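Local coordinates for protein glucose-6-phosphate dehydrogenase (PDB 5AQ1) that probably catalyses the NADP-dependent oxidation of glucose 6-phosphate, the first step of the pentose phosphate pathway, in the parasite Trypanosoma cruzi, at residues N238-Q244 with D375-K381; F260-I266 with S339-A345; A52-L56 with Y442-H447. All coordinates share one frame; numbering follows the deposited sequence.

Contact 1 (N238-Q244 with D375-K381); sequences NSIACVQ and DIRIQFK
The carbonyl oxygen of Gln379 takes two N-H groups of the facing strand, Ala241 N at 2.9 Å and Cys242 N at 3.0 Å, and both lie in its carbonyl plane. Two residues facing one make this a classic beta bulge, set in the antiparallel pairing of strands 240-248 and 373-380 within the mixed sheet. The extra residue moves the register by one between the Ile240-Phe380 and Cys242-Gln379 pairs, and small Ala241 fits the point where its CB is turned toward the partner strand. Beyond the bulge the ladder is regular, and Gln244 and Arg377 exchange backbone bonds, the one from Gln244 N to Arg377 O being nearly straight (172°).

The face of Val243 and Ile378 is apolar, and branched residues suit it. Ile378 divides its branches: CG2 meets Ile240 CD1 at 3.7 Å, while CD1 bends over to Val243 CG1 at 3.8 Å, because chi2 is folded to -65°. The face of Gln244 and Arg377 carries polar groups. These two lie side by side with amide and guanidinium planes almost perpendicular. Arg377 NE forms a salt bridge with Asp375 OD2, and its NH1 pairs with Glu395; a water joins Gln244 NE2 to Asp375 OD1. At the bulge end of the ladder Phe380 and Lys381 pack on Val230 and Arg229 of a neighbouring subunit. Extended Lys381 runs alongside the facing chain, its N bonded to Ser239 O, and NZ, also bonded to Ser237 O, reaches Asn238 O at 3.3 Å from 60° above the carbonyl plane.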
loop_
_atom_site.group_PDB
_atom_site.type_symbol
_atom_site.label_atom_id
_atom_site.label_comp_id
_atom_site.label_asym_id
_atom_site.label_seq_id
_atom_site.Cartn_x
_atom_site.Cartn_y
_atom_site.Cartn_z
ATOM N N ASN B 238 7.438 2.861 2.882
ATOM C CA ASN B 238 6.151 3.131 3.530
ATOM C C ASN B 238 6.087 2.616 4.960
ATOM O O ASN B 238 5.467 3.244 5.818
ATOM C CB ASN B 238 4.995 2.512 2.739
ATOM C CG ASN B 238 4.874 3.074 1.334
ATOM O OD1 ASN B 238 5.411 4.141 1.026
ATOM N ND2 ASN B 238 4.144 2.367 0.479
ATOM N N SER B 239 6.712 1.465 5.204
ATOM C CA SER B 239 6.692 0.818 6.520
ATOM C C SER B 239 8.045 0.850 7.246
ATOM O O SER B 239 8.082 0.826 8.481
ATOM C CB SER B 239 6.236 -0.634 6.378
ATOM O OG SER B 239 4.895 -0.713 5.933
ATOM N N ILE B 240 9.144 0.908 6.493
ATOM C CA ILE B 240 10.483 0.856 7.087
ATOM C C ILE B 240 11.035 2.262 7.328
ATOM O O ILE B 240 11.064 3.097 6.421
ATOM C CB ILE B 240 11.463 0.047 6.213
ATOM C CG1 ILE B 240 11.019 -1.415 6.153
ATOM C CG2 ILE B 240 12.877 0.137 6.769
ATOM C CD1 ILE B 240 11.781 -2.258 5.155
ATOM N N ALA B 241 11.471 2.500 8.563
ATOM C CA ALA B 241 12.036 3.782 8.970
ATOM C C ALA B 241 13.557 3.797 8.856
ATOM O O ALA B 241 14.140 4.823 8.519
ATOM C CB ALA B 241 11.628 4.096 10.403
ATOM N N CYS B 242 14.192 2.667 9.159
ATOM C CA CYS B 242 15.645 2.588 9.194
ATOM C C CYS B 242 16.129 1.136 9.164
ATOM O O CYS B 242 15.508 0.255 9.763
ATOM C CB CYS B 242 16.165 3.275 10.457
ATOM S SG CYS B 242 17.963 3.238 10.623
ATOM N N VAL B 243 17.239 0.899 8.467
ATOM C CA VAL B 243 17.866 -0.425 8.403
ATOM C C VAL B 243 19.304 -0.336 8.911
ATOM O O VAL B 243 20.085 0.482 8.423
ATOM C CB VAL B 243 17.868 -0.982 6.966
ATOM C CG1 VAL B 243 18.623 -2.303 6.896
ATOM C CG2 VAL B 243 16.444 -1.158 6.462
ATOM N N GLN B 244 19.643 -1.173 9.890
ATOM C CA GLN B 244 20.987 -1.194 10.462
ATOM C C GLN B 244 21.633 -2.561 10.259
ATOM O O GLN B 244 21.024 -3.590 10.551
ATOM C CB GLN B 244 20.949 -0.857 11.952
ATOM C CG GLN B 244 22.312 -0.492 12.529
ATOM C CD GLN B 244 22.300 -0.338 14.037
ATOM O OE1 GLN B 244 22.606 0.727 14.562
ATOM N NE2 GLN B 244 21.953 -1.407 14.737
ATOM N N ASP B 375 24.411 -8.828 13.202
ATOM C CA ASP B 375 22.953 -8.791 13.101
ATOM C C ASP B 375 22.436 -7.749 12.125
ATOM O O ASP B 375 23.131 -6.797 11.756
ATOM C CB ASP B 375 22.279 -8.682 14.490
ATOM C CG ASP B 375 22.369 -7.287 15.120
ATOM O OD1 ASP B 375 22.939 -6.354 14.517
ATOM O OD2 ASP B 375 21.847 -7.129 16.246
ATOM N N ILE B 376 21.199 -7.977 11.702
ATOM C CA ILE B 376 20.486 -7.106 10.787
ATOM C C ILE B 376 19.249 -6.635 11.532
ATOM O O ILE B 376 18.525 -7.449 12.106
ATOM C CB ILE B 376 20.069 -7.877 9.518
ATOM C CG1 ILE B 376 21.301 -8.425 8.791
ATOM C CG2 ILE B 376 19.258 -6.992 8.579
ATOM C CD1 ILE B 376 20.997 -9.595 7.885
ATOM N N ARG B 377 19.014 -5.327 11.536
ATOM C CA ARG B 377 17.841 -4.768 12.201
ATOM C C ARG B 377 17.015 -3.923 11.236
ATOM O O ARG B 377 17.462 -2.872 10.785
ATOM C CB ARG B 377 18.265 -3.951 13.421
ATOM C CG ARG B 377 18.731 -4.814 14.580
ATOM C CD ARG B 377 19.532 -4.019 15.593
ATOM N NE ARG B 377 20.008 -4.865 16.692
ATOM C CZ ARG B 377 19.268 -5.268 17.724
ATOM N NH1 ARG B 377 17.991 -4.918 17.831
ATOM N NH2 ARG B 377 19.810 -6.029 18.662
ATOM N N ILE B 378 15.814 -4.406 10.923
ATOM C CA ILE B 378 14.856 -3.668 10.109
ATOM C C ILE B 378 13.898 -2.953 11.058
ATOM O O ILE B 378 12.937 -3.551 11.554
ATOM C CB ILE B 378 14.038 -4.600 9.184
ATOM C CG1 ILE B 378 14.944 -5.586 8.436
ATOM C CG2 ILE B 378 13.204 -3.783 8.200
ATOM C CD1 ILE B 378 15.903 -4.936 7.463
ATOM N N GLN B 379 14.163 -1.675 11.314
ATOM C CA GLN B 379 13.347 -0.888 12.235
ATOM C C GLN B 379 12.207 -0.188 11.497
ATOM O O GLN B 379 12.440 0.689 10.666
ATOM C CB GLN B 379 14.218 0.132 12.964
ATOM C CG GLN B 379 13.488 0.937 14.023
ATOM C CD GLN B 379 14.440 1.691 14.929
ATOM O OE1 GLN B 379 14.675 2.883 14.744
ATOM N NE2 GLN B 379 15.002 0.998 15.909
ATOM N N PHE B 380 10.977 -0.581 11.821
ATOM C CA PHE B 380 9.786 -0.021 11.188
ATOM C C PHE B 380 9.388 1.318 11.806
ATOM O O PHE B 380 9.894 1.719 12.858
ATOM C CB PHE B 380 8.619 -1.013 11.261
ATOM C CG PHE B 380 8.903 -2.326 10.587
ATOM C CD1 PHE B 380 8.802 -2.454 9.209
ATOM C CD2 PHE B 380 9.296 -3.432 11.330
ATOM C CE1 PHE B 380 9.074 -3.661 8.582
ATOM C CE2 PHE B 380 9.568 -4.641 10.708
ATOM C CZ PHE B 380 9.455 -4.756 9.332
ATOM N N LYS B 381 8.488 2.010 11.120
ATOM C CA LYS B 381 7.993 3.303 11.576
ATOM C C LYS B 381 7.112 3.159 12.805
ATOM O O LYS B 381 6.560 2.096 13.074
ATOM C CB LYS B 381 7.193 3.985 10.467
ATOM C CG LYS B 381 8.032 4.500 9.317
ATOM C CD LYS B 381 7.150 4.857 8.137
ATOM C CE LYS B 381 7.765 5.948 7.286
ATOM N NZ LYS B 381 7.061 6.075 5.984
HETATM O O HOH W 1 22.127 -3.999 13.203
#

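Contact 2 (F260-I266 with S339-A345)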
loop_
_atom_site.group_PDB
_atom_site.type_symbol
_atom_site.label_atom_id
_atom_site.label_comp_id
_atom_site.label_asym_id
_atom_site.label_seq_id
_atom_site.Cartn_x
_atom_site.Cartn_y
_atom_site.Cartn_z
ATOM N N PHE B 260 46.661 -5.653 8.288
ATOM C CA PHE B 260 45.416 -4.897 8.352
ATOM C C PHE B 260 45.599 -3.404 8.049
ATOM O O PHE B 260 44.682 -2.761 7.536
ATOM C CB PHE B 260 44.786 -5.077 9.738
ATOM C CG PHE B 260 43.401 -4.517 9.857
ATOM C CD1 PHE B 260 42.294 -5.287 9.527
ATOM C CD2 PHE B 260 43.199 -3.219 10.312
ATOM C CE1 PHE B 260 41.012 -4.772 9.640
ATOM C CE2 PHE B 260 41.921 -2.699 10.427
ATOM C CZ PHE B 260 40.826 -3.475 10.091
ATOM N N ASP B 261 46.777 -2.860 8.348
ATOM C CA ASP B 261 47.007 -1.413 8.254
ATOM C C ASP B 261 46.751 -0.824 6.867
ATOM O O ASP B 261 46.216 0.281 6.746
ATOM C CB ASP B 261 48.428 -1.063 8.692
ATOM C CG ASP B 261 48.619 0.426 8.896
ATOM O OD1 ASP B 261 47.948 0.989 9.786
ATOM O OD2 ASP B 261 49.436 1.029 8.166
ATOM N N SER B 262 47.142 -1.557 5.829
ATOM C CA SER B 262 46.935 -1.106 4.459
ATOM C C SER B 262 45.516 -1.386 3.963
ATOM O O SER B 262 45.143 -0.920 2.893
ATOM C CB SER B 262 47.949 -1.772 3.525
ATOM O OG SER B 262 47.834 -3.186 3.573
ATOM N N ILE B 263 44.733 -2.137 4.738
ATOM C CA ILE B 263 43.390 -2.549 4.332
ATOM C C ILE B 263 42.312 -1.716 5.031
ATOM O O ILE B 263 41.541 -1.016 4.370
ATOM C CB ILE B 263 43.171 -4.057 4.601
ATOM C CG1 ILE B 263 44.211 -4.877 3.833
ATOM C CG2 ILE B 263 41.776 -4.497 4.172
ATOM C CD1 ILE B 263 44.258 -6.340 4.214
ATOM N N GLY B 264 42.255 -1.796 6.360
ATOM C CA GLY B 264 41.247 -1.068 7.138
ATOM C C GLY B 264 39.915 -1.794 7.193
ATOM O O GLY B 264 39.674 -2.730 6.432
ATOM N N ILE B 265 39.047 -1.354 8.100
ATOM C CA ILE B 265 37.775 -2.043 8.360
ATOM C C ILE B 265 36.791 -1.969 7.185
ATOM O O ILE B 265 35.975 -2.872 6.998
ATOM C CB ILE B 265 37.103 -1.519 9.663
ATOM C CG1 ILE B 265 35.987 -2.459 10.144
ATOM C CG2 ILE B 265 36.556 -0.106 9.480
ATOM C CD1 ILE B 265 36.470 -3.822 10.589
ATOM N N ILE B 266 36.863 -0.901 6.398
ATOM C CA ILE B 266 35.944 -0.729 5.276
ATOM C C ILE B 266 36.251 -1.751 4.184
ATOM O O ILE B 266 35.351 -2.435 3.698
ATOM C CB ILE B 266 35.989 0.704 4.704
ATOM C CG1 ILE B 266 35.497 1.703 5.755
ATOM C CG2 ILE B 266 35.122 0.811 3.457
ATOM C CD1 ILE B 266 35.850 3.144 5.461
ATOM N N SER B 339 49.351 6.228 11.631
ATOM C CA SER B 339 48.400 5.521 10.782
ATOM C C SER B 339 46.989 6.076 10.941
ATOM O O SER B 339 46.539 6.314 12.063
ATOM C CB SER B 339 48.404 4.028 11.118
ATOM O OG SER B 339 47.482 3.319 10.311
ATOM N N HIS B 340 46.302 6.275 9.812
ATOM C CA HIS B 340 44.884 6.655 9.810
ATOM C C HIS B 340 43.997 5.415 9.752
ATOM O O HIS B 340 42.776 5.539 9.665
ATOM C CB HIS B 340 44.499 7.520 8.592
ATOM C CG HIS B 340 45.527 8.530 8.184
ATOM N ND1 HIS B 340 45.802 9.659 8.925
ATOM C CD2 HIS B 340 46.313 8.601 7.083
ATOM C CE1 HIS B 340 46.732 10.370 8.310
ATOM N NE2 HIS B 340 47.059 9.748 7.191
ATOM N N CYS B 341 44.594 4.225 9.767
ATOM C CA CYS B 341 43.835 3.012 9.501
ATOM C C CYS B 341 42.687 2.847 10.492
ATOM O O CYS B 341 42.911 2.754 11.702
ATOM C CB CYS B 341 44.725 1.776 9.540
ATOM S SG CYS B 341 43.842 0.283 9.047
ATOM N N PRO B 342 41.450 2.816 9.979
ATOM C CA PRO B 342 40.308 2.650 10.856
ATOM C C PRO B 342 40.059 1.187 11.212
ATOM O O PRO B 342 40.041 0.322 10.330
ATOM C CB PRO B 342 39.155 3.200 10.020
ATOM C CG PRO B 342 39.545 2.898 8.615
ATOM C CD PRO B 342 41.048 2.946 8.565
ATOM N N THR B 343 39.879 0.925 12.502
ATOM C CA THR B 343 39.440 -0.381 12.987
ATOM C C THR B 343 37.927 -0.384 13.238
ATOM O O THR B 343 37.347 -1.437 13.509
ATOM C CB THR B 343 40.183 -0.775 14.280
ATOM O OG1 THR B 343 39.864 0.148 15.331
ATOM C CG2 THR B 343 41.689 -0.782 14.052
ATOM N N PHE B 344 37.306 0.796 13.136
ATOM C CA PHE B 344 35.874 0.981 13.378
ATOM C C PHE B 344 35.299 1.989 12.378
ATOM O O PHE B 344 35.954 2.978 12.039
ATOM C CB PHE B 344 35.660 1.482 14.808
ATOM C CG PHE B 344 34.227 1.799 15.142
ATOM C CD1 PHE B 344 33.685 3.044 14.837
ATOM C CD2 PHE B 344 33.423 0.866 15.783
ATOM C CE1 PHE B 344 32.368 3.340 15.149
ATOM C CE2 PHE B 344 32.103 1.160 16.098
ATOM C CZ PHE B 344 31.574 2.397 15.781
ATOM N N ALA B 345 34.075 1.747 11.914
ATOM C CA ALA B 345 33.412 2.676 11.001
ATOM C C ALA B 345 31.893 2.537 11.032
ATOM O O ALA B 345 31.375 1.425 10.956
ATOM C CB ALA B 345 33.920 2.469 9.586
#
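Ile265 N donates to Pro342 O at 3.0 Å, a backbone bond that ties the first part of helix 264-282 to the chain running into strand 344-349, close to the glucose 6-phosphate pocket. Proline has no N-H to give, but its carbonyl serves well as acceptor here. A second polar link, between Asp261 OD1 and Ser339 OG, is modelled too short to be trusted in length; Tyr329 OH also bonds OD1. Ser339 OG in turn accepts from Cys341 N at 3.1 Å, forming an ST turn.

Sulfur contacts come next. The short side chain of Cys341, ending in one polarisable sulfur, fits into the bend at 260-264, with SG lying 3.5 Å from Gly264 CA and approaching the Phe260 ring obliquely, 4.7 Å from its centroid. Gly264 N sits over the centre of one ring face, and Pro342 O lies at the ring edge. Glycine suits position 264, where phi is positive (83°) and its CA lies close against Cys341 SG and Pro342.

Apolar contacts finish the join. With CG1 of Ile265 anti to the backbone N (chi1 -165°), CG2 is turned toward the other chain and meets Ala345 CB at 3.7 Å; the small alanine lets the helix come near the strand. Ile266 continues this layer, packing on Leu473 and Ile477 of helix 460-479, while Ala345 also touches Leu315 of strand 313-319 and Ile270 further along helix 264-282.

Contact 3 (A52-L56 with Y442-H447)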
loop_
_atom_site.group_PDB
_atom_site.type_symbol
_atom_site.label_atom_id
_atom_site.label_comp_id
_atom_site.label_asym_id
_atom_site.label_seq_id
_atom_site.Cartn_x
_atom_site.Cartn_y
_atom_site.Cartn_z
ATOM N N ALA B 52 36.050 -28.060 6.330
ATOM C CA ALA B 52 34.801 -28.024 5.563
ATOM C C ALA B 52 34.677 -29.258 4.671
ATOM O O ALA B 52 33.620 -29.887 4.610
ATOM C CB ALA B 52 34.722 -26.752 4.730
ATOM N N LEU B 53 35.766 -29.596 3.986
ATOM C CA LEU B 53 35.813 -30.788 3.143
ATOM C C LEU B 53 35.560 -32.059 3.952
ATOM O O LEU B 53 34.896 -32.976 3.472
ATOM C CB LEU B 53 37.162 -30.880 2.414
ATOM C CG LEU B 53 37.434 -29.828 1.330
ATOM C CD1 LEU B 53 38.906 -29.810 0.944
ATOM C CD2 LEU B 53 36.568 -30.068 0.104
ATOM N N PHE B 54 36.091 -32.112 5.174
ATOM C CA PHE B 54 35.846 -33.245 6.073
ATOM C C PHE B 54 34.355 -33.403 6.358
ATOM O O PHE B 54 33.815 -34.507 6.264
ATOM C CB PHE B 54 36.619 -33.079 7.386
ATOM C CG PHE B 54 36.289 -34.116 8.427
ATOM C CD1 PHE B 54 36.552 -35.459 8.197
ATOM C CD2 PHE B 54 35.724 -33.750 9.640
ATOM C CE1 PHE B 54 36.256 -36.418 9.152
ATOM C CE2 PHE B 54 35.424 -34.705 10.603
ATOM C CZ PHE B 54 35.690 -36.041 10.357
ATOM N N GLN B 55 33.695 -32.297 6.693
ATOM C CA GLN B 55 32.259 -32.314 6.967
ATOM C C GLN B 55 31.454 -32.745 5.743
ATOM O O GLN B 55 30.489 -33.500 5.868
ATOM C CB GLN B 55 31.774 -30.942 7.446
ATOM C CG GLN B 55 32.317 -30.510 8.803
ATOM C CD GLN B 55 31.997 -31.498 9.906
ATOM O OE1 GLN B 55 30.935 -32.118 9.906
ATOM N NE2 GLN B 55 32.919 -31.659 10.849
ATOM N N LEU B 56 31.850 -32.266 4.565
ATOM C CA LEU B 56 31.186 -32.653 3.323
ATOM C C LEU B 56 31.353 -34.143 3.043
ATOM O O LEU B 56 30.421 -34.791 2.570
ATOM C CB LEU B 56 31.708 -31.834 2.137
ATOM C CG LEU B 56 31.324 -30.355 2.087
ATOM C CD1 LEU B 56 31.946 -29.711 0.856
ATOM C CD2 LEU B 56 29.815 -30.163 2.087
ATOM N N TYR B 442 31.925 -22.244 4.846
ATOM C CA TYR B 442 32.667 -22.855 3.749
ATOM C C TYR B 442 32.166 -24.246 3.330
ATOM O O TYR B 442 32.510 -24.719 2.247
ATOM C CB TYR B 442 34.159 -22.894 4.083
ATOM C CG TYR B 442 34.844 -21.552 3.935
ATOM C CD1 TYR B 442 35.189 -21.066 2.678
ATOM C CD2 TYR B 442 35.157 -20.773 5.046
ATOM C CE1 TYR B 442 35.820 -19.843 2.527
ATOM C CE2 TYR B 442 35.792 -19.544 4.905
ATOM C CZ TYR B 442 36.122 -19.083 3.643
ATOM O OH TYR B 442 36.753 -17.865 3.482
ATOM N N GLU B 443 31.365 -24.903 4.166
ATOM C CA GLU B 443 30.753 -26.177 3.775
ATOM C C GLU B 443 29.709 -25.941 2.692
ATOM O O GLU B 443 29.718 -26.601 1.655
ATOM C CB GLU B 443 30.096 -26.880 4.969
ATOM C CG GLU B 443 31.058 -27.341 6.052
ATOM C CD GLU B 443 30.340 -27.893 7.270
ATOM O OE1 GLU B 443 29.476 -28.784 7.098
ATOM O OE2 GLU B 443 30.637 -27.432 8.396
ATOM N N SER B 444 28.806 -24.999 2.949
ATOM C CA SER B 444 27.756 -24.644 1.995
ATOM C C SER B 444 28.344 -24.214 0.649
ATOM O O SER B 444 27.913 -24.677 -0.408
ATOM C CB SER B 444 26.893 -23.507 2.556
ATOM O OG SER B 444 26.570 -23.721 3.925
ATOM N N LEU B 445 29.351 -23.344 0.705
ATOM C CA LEU B 445 29.898 -22.706 -0.492
ATOM C C LEU B 445 30.656 -23.681 -1.387
ATOM O O LEU B 445 30.413 -23.733 -2.593
ATOM C CB LEU B 445 30.784 -21.514 -0.110
ATOM C CG LEU B 445 30.034 -20.384 0.611
ATOM C CD1 LEU B 445 31.005 -19.365 1.175
ATOM C CD2 LEU B 445 29.039 -19.703 -0.313
ATOM N N ILE B 446 31.556 -24.462 -0.798
ATOM C CA ILE B 446 32.284 -25.491 -1.545
ATOM C C ILE B 446 31.297 -26.461 -2.203
ATOM O O ILE B 446 31.462 -26.823 -3.370
ATOM C CB ILE B 446 33.284 -26.251 -0.641
ATOM C CG1 ILE B 446 34.455 -25.334 -0.276
ATOM C CG2 ILE B 446 33.813 -27.501 -1.336
ATOM C CD1 ILE B 446 35.378 -25.890 0.787
ATOM N N HIS B 447 30.271 -26.866 -1.456
ATOM C CA HIS B 447 29.222 -27.746 -1.977
ATOM C C HIS B 447 28.512 -27.134 -3.184
ATOM O O HIS B 447 28.265 -27.815 -4.175
ATOM C CB HIS B 447 28.209 -28.073 -0.873
ATOM C CG HIS B 447 27.043 -28.891 -1.336
ATOM N ND1 HIS B 447 27.190 -30.107 -1.970
ATOM C CD2 HIS B 447 25.709 -28.674 -1.244
ATOM C CE1 HIS B 447 25.998 -30.599 -2.257
ATOM N NE2 HIS B 447 25.083 -29.749 -1.827
#
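The carboxylate of Glu443 presents one face to the aliphatic part of Gln55: CB lies 3.4 Å and CG 3.6 Å from Glu443 CD, both above the plane rather than at its rim. The Gln55 amide, bent away at chi2 (-57°), is turned 41° from the carboxylate plane and is directed to weak bonds with Arg97 and Thr92. Glu443 OE2 is held by Asp440 N. The third flat group, the Tyr442 ring, leads away from 52-56, past Leu44 and Lys48 earlier on the same helix, and lies nearly parallel to the ring of His211, a residue of the glucose 6-phosphate pocket.

The arrangement is a helix-helix crossing between domains. Helix 43-58, which follows the first strand of the Rossmann-type coenzyme domain, meets helix 441-451 of the C-terminal domain; segments 52-56 and 442-447 cross at -71°, their axes 8.9 Å apart. Ala52 occupies the closest backbone approach, its CA 4.8 Å from that of Glu443; its lone methyl group touches Tyr442 CB and Ile446 CD1. Around it the larger branched residues close in. Ile446 CG2, anti to the backbone N, reaches Leu56 CD1 at 3.6 Å and Leu53 CD2 at 4.0 Å, while Leu56 CD2 rests against His447 CB. Leu417 of a neighbouring subunit packs on Leu56 and Glu443.

No hydrogen bond crosses between the two segments: they join by apolar fit, while Tyr442 OH makes a polar link between the domains with Glu180. The buried methylene groups against Glu443 may disfavour its charge, an effect the Asp440 N-H might partly offset.

The contacts are nested along the chain: contact 3 closes the longest loop, contact 1 lies inside it, and contact 2 inside contact 1. Contacts 1 and 2 belong to the C-terminal domain and reach the same mixed sheet, their centres about 28 Å apart; strand 240-248 of contact 1 is followed in the chain by helix 264-282 of contact 2. Contact 3, its centre about 31 Å from that of contact 2 and about 33 Å from that of contact 1, lies across the chain's centre from both and joins that domain to the coenzyme domain. Contacts 2 and 3 both come close to bound glucose 6-phosphate, while contacts 1 and 3 touch a second subunit, so the set spans active site, domain junction and assembly interface.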